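Local atomic coordinates of DNA polymerase III beta subunit (Streptococcus pyogenes, PDB entry 2AVT), a protein that probably encircles DNA as a ring-shaped dimer and tethers the replicative polymerase to its template, as the sliding beta subunits of other bacteria do. Residues 260-265 against 348-353; 31-36 against 121-126. All blocks are in the same frame, centred on the assembly; numbering follows the deposited sequence.

Contact 1: 260-265 against 348-353; sequences FETEVV and IHFLSP
The rings of F260 and H349 lie face to face, planes 18° apart and centroids 3.7 Å from each other. The overlap is offset: ND1 of H349 sits above the rim of the phenyl ring, 3.4 Å from F260 CD1. F260 reaches this place because its CG is tucked between the backbone N and the carbonyl carbon (chi1 58°), which sets the ring over the imidazole of H349. E263 runs alongside the imidazole, pointing the same way, its CG against CD2. Its OE1 takes a weak, bent hydrogen bond from NE2 of H349 (3.1 Å, 131° at the hydrogen), which should limit rotation of the imidazole. The F350 ring, on the other face of the sheet with T262, V264 and I348, has T262 O at its edge, meets V264 CG2 obliquely, also meets the ring of F357 and touches L325 and I327. The T262 hydroxyl is hydrogen-bonded to S323 O. Along the backbone, V264 and I348 exchange two hydrogen bonds, the one from I348 N to V264 O nearly straight (2.8 Å), and F350 N donates to T262 O. F350 O is gripped twice, by E261 N at 2.9 Å, in the carbonyl plane, and by T262 N, tilted from it. CD2 of L351 closes this end of the contact, 3.5 Å from F260 CA. Two residues, E261 and T262, thus face the single F350: a classic beta bulge at the start of antiparallel strand 262-267, beside strand 345-350 in the sheet that runs on from the C-terminal into the central domain.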
ATOM      1  N   PHE A 260      27.513 -31.229  15.279  1.00 57.92           N
ATOM      2  CA  PHE A 260      27.847 -30.324  14.193  1.00 55.12           C
ATOM      3  C   PHE A 260      29.362 -30.277  14.067  1.00 54.35           C
ATOM      4  O   PHE A 260      30.078 -30.415  15.056  1.00 53.69           O
ATOM      5  CB  PHE A 260      27.287 -28.930  14.476  1.00 53.49           C
ATOM      6  CG  PHE A 260      27.779 -28.320  15.756  1.00 52.04           C
ATOM      7  CD1 PHE A 260      27.094 -28.523  16.942  1.00 51.34           C
ATOM      8  CD2 PHE A 260      28.915 -27.527  15.773  1.00 51.80           C
ATOM      9  CE1 PHE A 260      27.529 -27.943  18.122  1.00 49.49           C
ATOM     10  CE2 PHE A 260      29.354 -26.945  16.949  1.00 50.91           C
ATOM     11  CZ  PHE A 260      28.657 -27.154  18.124  1.00 50.19           C
ATOM     12  N   GLU A 261      29.843 -30.094  12.843  1.00 53.74           N
ATOM     13  CA  GLU A 261      31.276 -30.053  12.579  1.00 53.28           C
ATOM     14  C   GLU A 261      31.796 -28.635  12.459  1.00 52.03           C
ATOM     15  O   GLU A 261      33.001 -28.393  12.564  1.00 51.70           O
ATOM     16  CB  GLU A 261      31.583 -30.801  11.281  1.00 55.59           C
ATOM     17  CG  GLU A 261      31.213 -32.271  11.309  1.00 58.94           C
ATOM     18  CD  GLU A 261      32.150 -33.084  12.173  1.00 60.54           C
ATOM     19  OE1 GLU A 261      33.360 -33.123  11.859  1.00 61.72           O
ATOM     20  OE2 GLU A 261      31.677 -33.683  13.164  1.00 63.95           O
ATOM     21  N   THR A 262      30.881 -27.700  12.228  1.00 49.50           N
ATOM     22  CA  THR A 262      31.250 -26.305  12.070  1.00 47.95           C
ATOM     23  C   THR A 262      30.256 -25.386  12.765  1.00 46.94           C
ATOM     24  O   THR A 262      29.062 -25.675  12.822  1.00 47.02           O
ATOM     25  CB  THR A 262      31.313 -25.925  10.576  1.00 48.48           C
ATOM     26  OG1 THR A 262      32.183 -26.833   9.888  1.00 49.22           O
ATOM     27  CG2 THR A 262      31.838 -24.510  10.406  1.00 46.79           C
ATOM     28  N   GLU A 263      30.765 -24.284  13.298  1.00 45.85           N
ATOM     29  CA  GLU A 263      29.936 -23.300  13.976  1.00 45.77           C
ATOM     30  C   GLU A 263      30.454 -21.915  13.660  1.00 45.33           C
ATOM     31  O   GLU A 263      31.660 -21.678  13.683  1.00 45.58           O
ATOM     32  CB  GLU A 263      29.972 -23.480  15.498  1.00 46.19           C
ATOM     33  CG  GLU A 263      29.301 -22.316  16.242  1.00 44.78           C
ATOM     34  CD  GLU A 263      29.569 -22.316  17.739  1.00 46.58           C
ATOM     35  OE1 GLU A 263      29.217 -23.308  18.413  1.00 46.15           O
ATOM     36  OE2 GLU A 263      30.133 -21.318  18.238  1.00 45.09           O
ATOM     37  N   VAL A 264      29.538 -21.001  13.363  1.00 44.17           N
ATOM     38  CA  VAL A 264      29.910 -19.624  13.079  1.00 43.14           C
ATOM     39  C   VAL A 264      28.882 -18.715  13.731  1.00 42.56           C
ATOM     40  O   VAL A 264      27.695 -19.031  13.762  1.00 43.70           O
ATOM     41  CB  VAL A 264      29.929 -19.324  11.568  1.00 43.11           C
ATOM     42  CG1 VAL A 264      30.502 -17.927  11.331  1.00 42.98           C
ATOM     43  CG2 VAL A 264      30.743 -20.375  10.832  1.00 42.40           C
ATOM     44  N   VAL A 265      29.343 -17.592  14.265  1.00 43.26           N
ATOM     45  CA  VAL A 265      28.452 -16.637  14.906  1.00 44.76           C
ATOM     46  C   VAL A 265      28.522 -15.339  14.119  1.00 44.94           C
ATOM     47  O   VAL A 265      29.603 -14.782  13.930  1.00 44.71           O
ATOM     48  CB  VAL A 265      28.865 -16.366  16.376  1.00 44.94           C
ATOM     49  CG1 VAL A 265      27.898 -15.383  17.013  1.00 43.67           C
ATOM     50  CG2 VAL A 265      28.882 -17.671  17.165  1.00 43.14           C
ATOM     51  N   ILE A 348      25.225 -20.389  13.992  1.00 39.74           N
ATOM     52  CA  ILE A 348      24.896 -21.356  12.957  1.00 41.38           C
ATOM     53  C   ILE A 348      25.769 -22.601  13.053  1.00 42.10           C
ATOM     54  O   ILE A 348      26.995 -22.509  13.128  1.00 43.79           O
ATOM     55  CB  ILE A 348      25.045 -20.734  11.546  1.00 42.18           C
ATOM     56  CG1 ILE A 348      24.262 -19.418  11.474  1.00 43.90           C
ATOM     57  CG2 ILE A 348      24.524 -21.704  10.493  1.00 40.75           C
ATOM     58  CD1 ILE A 348      24.192 -18.809  10.079  1.00 42.41           C
ATOM     59  N   HIS A 349      25.123 -23.763  13.051  1.00 42.50           N
ATOM     60  CA  HIS A 349      25.814 -25.045  13.143  1.00 43.64           C
ATOM     61  C   HIS A 349      25.647 -25.867  11.875  1.00 44.45           C
ATOM     62  O   HIS A 349      24.524 -26.210  11.495  1.00 44.00           O
ATOM     63  CB  HIS A 349      25.275 -25.853  14.325  1.00 42.69           C
ATOM     64  CG  HIS A 349      25.624 -25.276  15.662  1.00 43.05           C
ATOM     65  ND1 HIS A 349      25.135 -25.789  16.844  1.00 43.57           N
ATOM     66  CD2 HIS A 349      26.429 -24.242  16.004  1.00 42.99           C
ATOM     67  CE1 HIS A 349      25.622 -25.096  17.857  1.00 42.69           C
ATOM     68  NE2 HIS A 349      26.410 -24.152  17.375  1.00 43.75           N
ATOM     69  N   PHE A 350      26.766 -26.198  11.236  1.00 45.07           N
ATOM     70  CA  PHE A 350      26.741 -26.988  10.002  1.00 45.16           C
ATOM     71  C   PHE A 350      27.335 -28.385  10.160  1.00 45.36           C
ATOM     72  O   PHE A 350      28.234 -28.610  10.972  1.00 43.43           O
ATOM     73  CB  PHE A 350      27.553 -26.324   8.882  1.00 43.84           C
ATOM     74  CG  PHE A 350      27.178 -24.900   8.582  1.00 44.64           C
ATOM     75  CD1 PHE A 350      27.738 -23.851   9.298  1.00 43.26           C
ATOM     76  CD2 PHE A 350      26.331 -24.606   7.521  1.00 44.15           C
ATOM     77  CE1 PHE A 350      27.466 -22.535   8.957  1.00 43.35           C
ATOM     78  CE2 PHE A 350      26.056 -23.293   7.177  1.00 43.47           C
ATOM     79  CZ  PHE A 350      26.626 -22.258   7.894  1.00 41.46           C
ATOM     80  N   LEU A 351      26.827 -29.311   9.353  1.00 46.60           N
ATOM     81  CA  LEU A 351      27.338 -30.672   9.303  1.00 48.21           C
ATOM     82  C   LEU A 351      28.011 -30.776   7.937  1.00 48.54           C
ATOM     83  O   LEU A 351      29.041 -30.136   7.703  1.00 48.57           O
ATOM     84  CB  LEU A 351      26.216 -31.704   9.409  1.00 48.75           C
ATOM     85  CG  LEU A 351      25.897 -32.149  10.838  1.00 51.21           C
ATOM     86  CD1 LEU A 351      24.932 -33.326  10.820  1.00 50.65           C
ATOM     87  CD2 LEU A 351      27.195 -32.549  11.529  1.00 52.17           C
ATOM     88  N   SER A 352      27.420 -31.554   7.032  1.00 48.96           N
ATOM     89  CA  SER A 352      27.980 -31.730   5.688  1.00 48.60           C
ATOM     90  C   SER A 352      27.273 -30.831   4.675  1.00 48.78           C
ATOM     91  O   SER A 352      26.205 -30.282   4.949  1.00 47.95           O
ATOM     92  CB  SER A 352      27.841 -33.187   5.237  1.00 49.29           C
ATOM     93  OG  SER A 352      26.587 -33.411   4.609  1.00 49.60           O
ATOM     94  N   PRO A 353      27.862 -30.676   3.480  1.00 48.66           N
ATOM     95  CA  PRO A 353      27.275 -29.840   2.430  1.00 48.04           C
ATOM     96  C   PRO A 353      25.835 -30.219   2.093  1.00 47.51           C
ATOM     97  O   PRO A 353      25.068 -29.384   1.626  1.00 49.55           O
ATOM     98  CB  PRO A 353      28.218 -30.062   1.249  1.00 48.94           C
ATOM     99  CG  PRO A 353      29.541 -30.272   1.922  1.00 49.02           C
ATOM    100  CD  PRO A 353      29.175 -31.196   3.062  1.00 48.36           C
TER

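Contact 2: 31-36 against 121-126; sequences LSSIKI and DQYPRL
Y123 and L31 make an apolar contact, their side chains crossing at about a right angle. CD2 of L31 lies 4.2 Å from Y123 CE1 and touches P124 as well, 3.9 Å from its CG, so one methyl group meets two consecutive residues of the loop. P124 also places its CD above the rim of one face of the Y123 ring. The aliphatic part of K35 adds a further apolar touch: the fully extended chain, leaving with CG anti to the backbone N (chi1 177°), brings CD to 3.9 Å from Y123 CD2, while NZ carries on to a salt bridge with E37. Polar groups meet the same ring without hydrogen bonding to it. S33 O comes obliquely to 4.0 Å from Y123 CE1 and is buried without a hydrogen-bonding partner in the model; S33 OG, 4.1 Å from Y123 CD1, is bound to I30 O. No hydrogen bond links the two segments, but the Y123 hydroxyl pairs with S48 OG on strand 42-48, and L76 touches the ring too. The loop leading from strand 111-116 towards the central domain thus packs Y123 on the start of strand 33-39, next to outermost strand 73-78 in the antiparallel sheet shared by the N-terminal and central domains.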
ATOM      1  N   LEU A  31     -21.279 -14.667   5.145  1.00 16.65           N
ATOM      2  CA  LEU A  31     -20.082 -14.421   5.951  1.00 18.72           C
ATOM      3  C   LEU A  31     -19.439 -13.065   5.684  1.00 18.70           C
ATOM      4  O   LEU A  31     -18.481 -12.693   6.357  1.00 18.30           O
ATOM      5  CB  LEU A  31     -19.049 -15.543   5.758  1.00 17.30           C
ATOM      6  CG  LEU A  31     -19.505 -16.930   6.227  1.00 20.37           C
ATOM      7  CD1 LEU A  31     -18.353 -17.922   6.098  1.00 21.19           C
ATOM      8  CD2 LEU A  31     -19.976 -16.859   7.688  1.00 21.49           C
ATOM      9  N   SER A  32     -19.940 -12.343   4.683  1.00 17.67           N
ATOM     10  CA  SER A  32     -19.424 -11.002   4.384  1.00 18.98           C
ATOM     11  C   SER A  32     -20.000 -10.016   5.411  1.00 18.32           C
ATOM     12  O   SER A  32     -19.571  -8.865   5.510  1.00 21.11           O
ATOM     13  CB  SER A  32     -19.878 -10.551   2.989  1.00 17.27           C
ATOM     14  OG  SER A  32     -21.292 -10.429   2.961  1.00 16.97           O
ATOM     15  N   SER A  33     -20.985 -10.459   6.175  1.00 20.86           N
ATOM     16  CA  SER A  33     -21.593  -9.557   7.132  1.00 24.96           C
ATOM     17  C   SER A  33     -21.016  -9.606   8.540  1.00 25.86           C
ATOM     18  O   SER A  33     -20.348 -10.576   8.941  1.00 21.93           O
ATOM     19  CB  SER A  33     -23.100  -9.804   7.179  1.00 30.02           C
ATOM     20  OG  SER A  33     -23.376 -11.110   7.633  1.00 37.94           O
ATOM     21  N   ILE A  34     -21.225  -8.518   9.273  1.00 21.60           N
ATOM     22  CA  ILE A  34     -20.792  -8.482  10.653  1.00 21.20           C
ATOM     23  C   ILE A  34     -22.078  -8.649  11.448  1.00 21.62           C
ATOM     24  O   ILE A  34     -23.129  -8.092  11.094  1.00 21.96           O
ATOM     25  CB  ILE A  34     -20.075  -7.152  11.007  1.00 22.49           C
ATOM     26  CG1 ILE A  34     -19.631  -7.184  12.474  1.00 23.16           C
ATOM     27  CG2 ILE A  34     -20.977  -5.978  10.724  1.00 17.55           C
ATOM     28  CD1 ILE A  34     -18.446  -6.287  12.783  1.00 24.32           C
ATOM     29  N   LYS A  35     -22.015  -9.457  12.496  1.00 20.19           N
ATOM     30  CA  LYS A  35     -23.182  -9.701  13.324  1.00 21.19           C
ATOM     31  C   LYS A  35     -23.078  -8.825  14.558  1.00 22.11           C
ATOM     32  O   LYS A  35     -22.042  -8.783  15.214  1.00 22.51           O
ATOM     33  CB  LYS A  35     -23.241 -11.183  13.707  1.00 24.12           C
ATOM     34  CG  LYS A  35     -24.368 -11.565  14.631  1.00 25.68           C
ATOM     35  CD  LYS A  35     -24.250 -13.040  15.001  1.00 31.82           C
ATOM     36  CE  LYS A  35     -25.172 -13.402  16.154  1.00 37.70           C
ATOM     37  NZ  LYS A  35     -24.782 -14.722  16.760  1.00 41.88           N
ATOM     38  N   ILE A  36     -24.153  -8.108  14.856  1.00 23.29           N
ATOM     39  CA  ILE A  36     -24.171  -7.215  16.001  1.00 24.31           C
ATOM     40  C   ILE A  36     -25.262  -7.640  16.970  1.00 26.85           C
ATOM     41  O   ILE A  36     -26.443  -7.649  16.624  1.00 25.49           O
ATOM     42  CB  ILE A  36     -24.445  -5.767  15.558  1.00 24.10           C
ATOM     43  CG1 ILE A  36     -23.379  -5.321  14.555  1.00 23.08           C
ATOM     44  CG2 ILE A  36     -24.443  -4.845  16.763  1.00 20.53           C
ATOM     45  CD1 ILE A  36     -23.585  -3.918  14.032  1.00 23.95           C
ATOM     46  N   ASP A 121     -30.736 -14.840  12.319  1.00 30.56           N
ATOM     47  CA  ASP A 121     -30.927 -16.276  12.161  1.00 33.03           C
ATOM     48  C   ASP A 121     -30.320 -16.778  10.857  1.00 31.81           C
ATOM     49  O   ASP A 121     -30.208 -17.980  10.641  1.00 31.37           O
ATOM     50  CB  ASP A 121     -32.409 -16.660  12.231  1.00 36.87           C
ATOM     51  CG  ASP A 121     -33.264 -15.897  11.241  1.00 42.32           C
ATOM     52  OD1 ASP A 121     -32.861 -15.779  10.064  1.00 43.96           O
ATOM     53  OD2 ASP A 121     -34.355 -15.425  11.644  1.00 46.92           O
ATOM     54  N   GLN A 122     -29.909 -15.859   9.991  1.00 29.18           N
ATOM     55  CA  GLN A 122     -29.291 -16.260   8.731  1.00 30.95           C
ATOM     56  C   GLN A 122     -27.805 -16.571   8.927  1.00 29.53           C
ATOM     57  O   GLN A 122     -27.167 -17.172   8.062  1.00 30.28           O
ATOM     58  CB  GLN A 122     -29.460 -15.157   7.677  1.00 31.25           C
ATOM     59  CG  GLN A 122     -30.916 -14.881   7.317  1.00 34.61           C
ATOM     60  CD  GLN A 122     -31.076 -13.934   6.141  1.00 36.58           C
ATOM     61  OE1 GLN A 122     -30.336 -14.012   5.161  1.00 37.57           O
ATOM     62  NE2 GLN A 122     -32.065 -13.050   6.221  1.00 38.09           N
ATOM     63  N   TYR A 123     -27.265 -16.173  10.076  1.00 28.65           N
ATOM     64  CA  TYR A 123     -25.851 -16.383  10.384  1.00 29.50           C
ATOM     65  C   TYR A 123     -25.592 -17.752  11.031  1.00 30.48           C
ATOM     66  O   TYR A 123     -26.365 -18.201  11.861  1.00 27.59           O
ATOM     67  CB  TYR A 123     -25.365 -15.284  11.336  1.00 25.54           C
ATOM     68  CG  TYR A 123     -23.888 -15.016  11.243  1.00 25.10           C
ATOM     69  CD1 TYR A 123     -23.356 -14.304  10.169  1.00 20.45           C
ATOM     70  CD2 TYR A 123     -23.016 -15.513  12.203  1.00 25.67           C
ATOM     71  CE1 TYR A 123     -21.993 -14.095  10.052  1.00 21.23           C
ATOM     72  CE2 TYR A 123     -21.661 -15.316  12.096  1.00 23.49           C
ATOM     73  CZ  TYR A 123     -21.152 -14.608  11.018  1.00 23.97           C
ATOM     74  OH  TYR A 123     -19.797 -14.445  10.909  1.00 18.44           O
ATOM     75  N   PRO A 124     -24.487 -18.416  10.667  1.00 33.63           N
ATOM     76  CA  PRO A 124     -24.185 -19.729  11.254  1.00 36.82           C
ATOM     77  C   PRO A 124     -23.849 -19.614  12.734  1.00 40.18           C
ATOM     78  O   PRO A 124     -23.240 -18.638  13.168  1.00 38.59           O
ATOM     79  CB  PRO A 124     -22.993 -20.206  10.434  1.00 36.37           C
ATOM     80  CG  PRO A 124     -22.288 -18.909  10.104  1.00 36.85           C
ATOM     81  CD  PRO A 124     -23.443 -18.015   9.708  1.00 33.34           C
ATOM     82  N   ARG A 125     -24.247 -20.617  13.510  1.00 43.32           N
ATOM     83  CA  ARG A 125     -23.979 -20.606  14.939  1.00 47.82           C
ATOM     84  C   ARG A 125     -22.539 -20.984  15.222  1.00 48.44           C
ATOM     85  O   ARG A 125     -21.899 -21.665  14.427  1.00 47.82           O
ATOM     86  CB  ARG A 125     -24.928 -21.561  15.653  1.00 51.38           C
ATOM     87  CG  ARG A 125     -26.367 -21.097  15.588  1.00 56.46           C
ATOM     88  CD  ARG A 125     -27.308 -22.156  16.095  1.00 61.75           C
ATOM     89  NE  ARG A 125     -28.672 -21.652  16.208  1.00 64.87           N
ATOM     90  CZ  ARG A 125     -29.712 -22.407  16.538  1.00 67.00           C
ATOM     91  NH1 ARG A 125     -29.532 -23.699  16.782  1.00 67.85           N
ATOM     92  NH2 ARG A 125     -30.925 -21.875  16.636  1.00 67.60           N
ATOM     93  N   LEU A 126     -22.026 -20.532  16.358  1.00 50.57           N
ATOM     94  CA  LEU A 126     -20.649 -20.828  16.722  1.00 52.74           C
ATOM     95  C   LEU A 126     -20.543 -22.243  17.282  1.00 53.72           C
ATOM     96  O   LEU A 126     -21.407 -22.689  18.036  1.00 53.88           O
ATOM     97  CB  LEU A 126     -20.162 -19.826  17.772  1.00 53.66           C
ATOM     98  CG  LEU A 126     -18.668 -19.487  17.868  1.00 54.97           C
ATOM     99  CD1 LEU A 126     -17.837 -20.756  17.929  1.00 55.54           C
ATOM    100  CD2 LEU A 126     -18.263 -18.648  16.668  1.00 54.79           C
TER

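Contacts 1 and 2 lie on opposite sides of the chain's centre, their own centres about 53 Å apart and their nearest atoms about 43 Å apart, so neither touches the other. They follow in series along the chain: residues 31-36 and 121-126 meet within the N-terminal domain, residues 260-265 and 348-353 within the C-terminal one. Each lies at a sheet that continues into the central domain. The means differ, since contact 1 joins neighbouring strands by backbone hydrogen bonds whereas contact 2 rests a loop on a strand through side chains. The second chain of the assembly reaches none of the four segments. Both contacts therefore belong to the internal build of two related domains at either end of the crescent-shaped subunit.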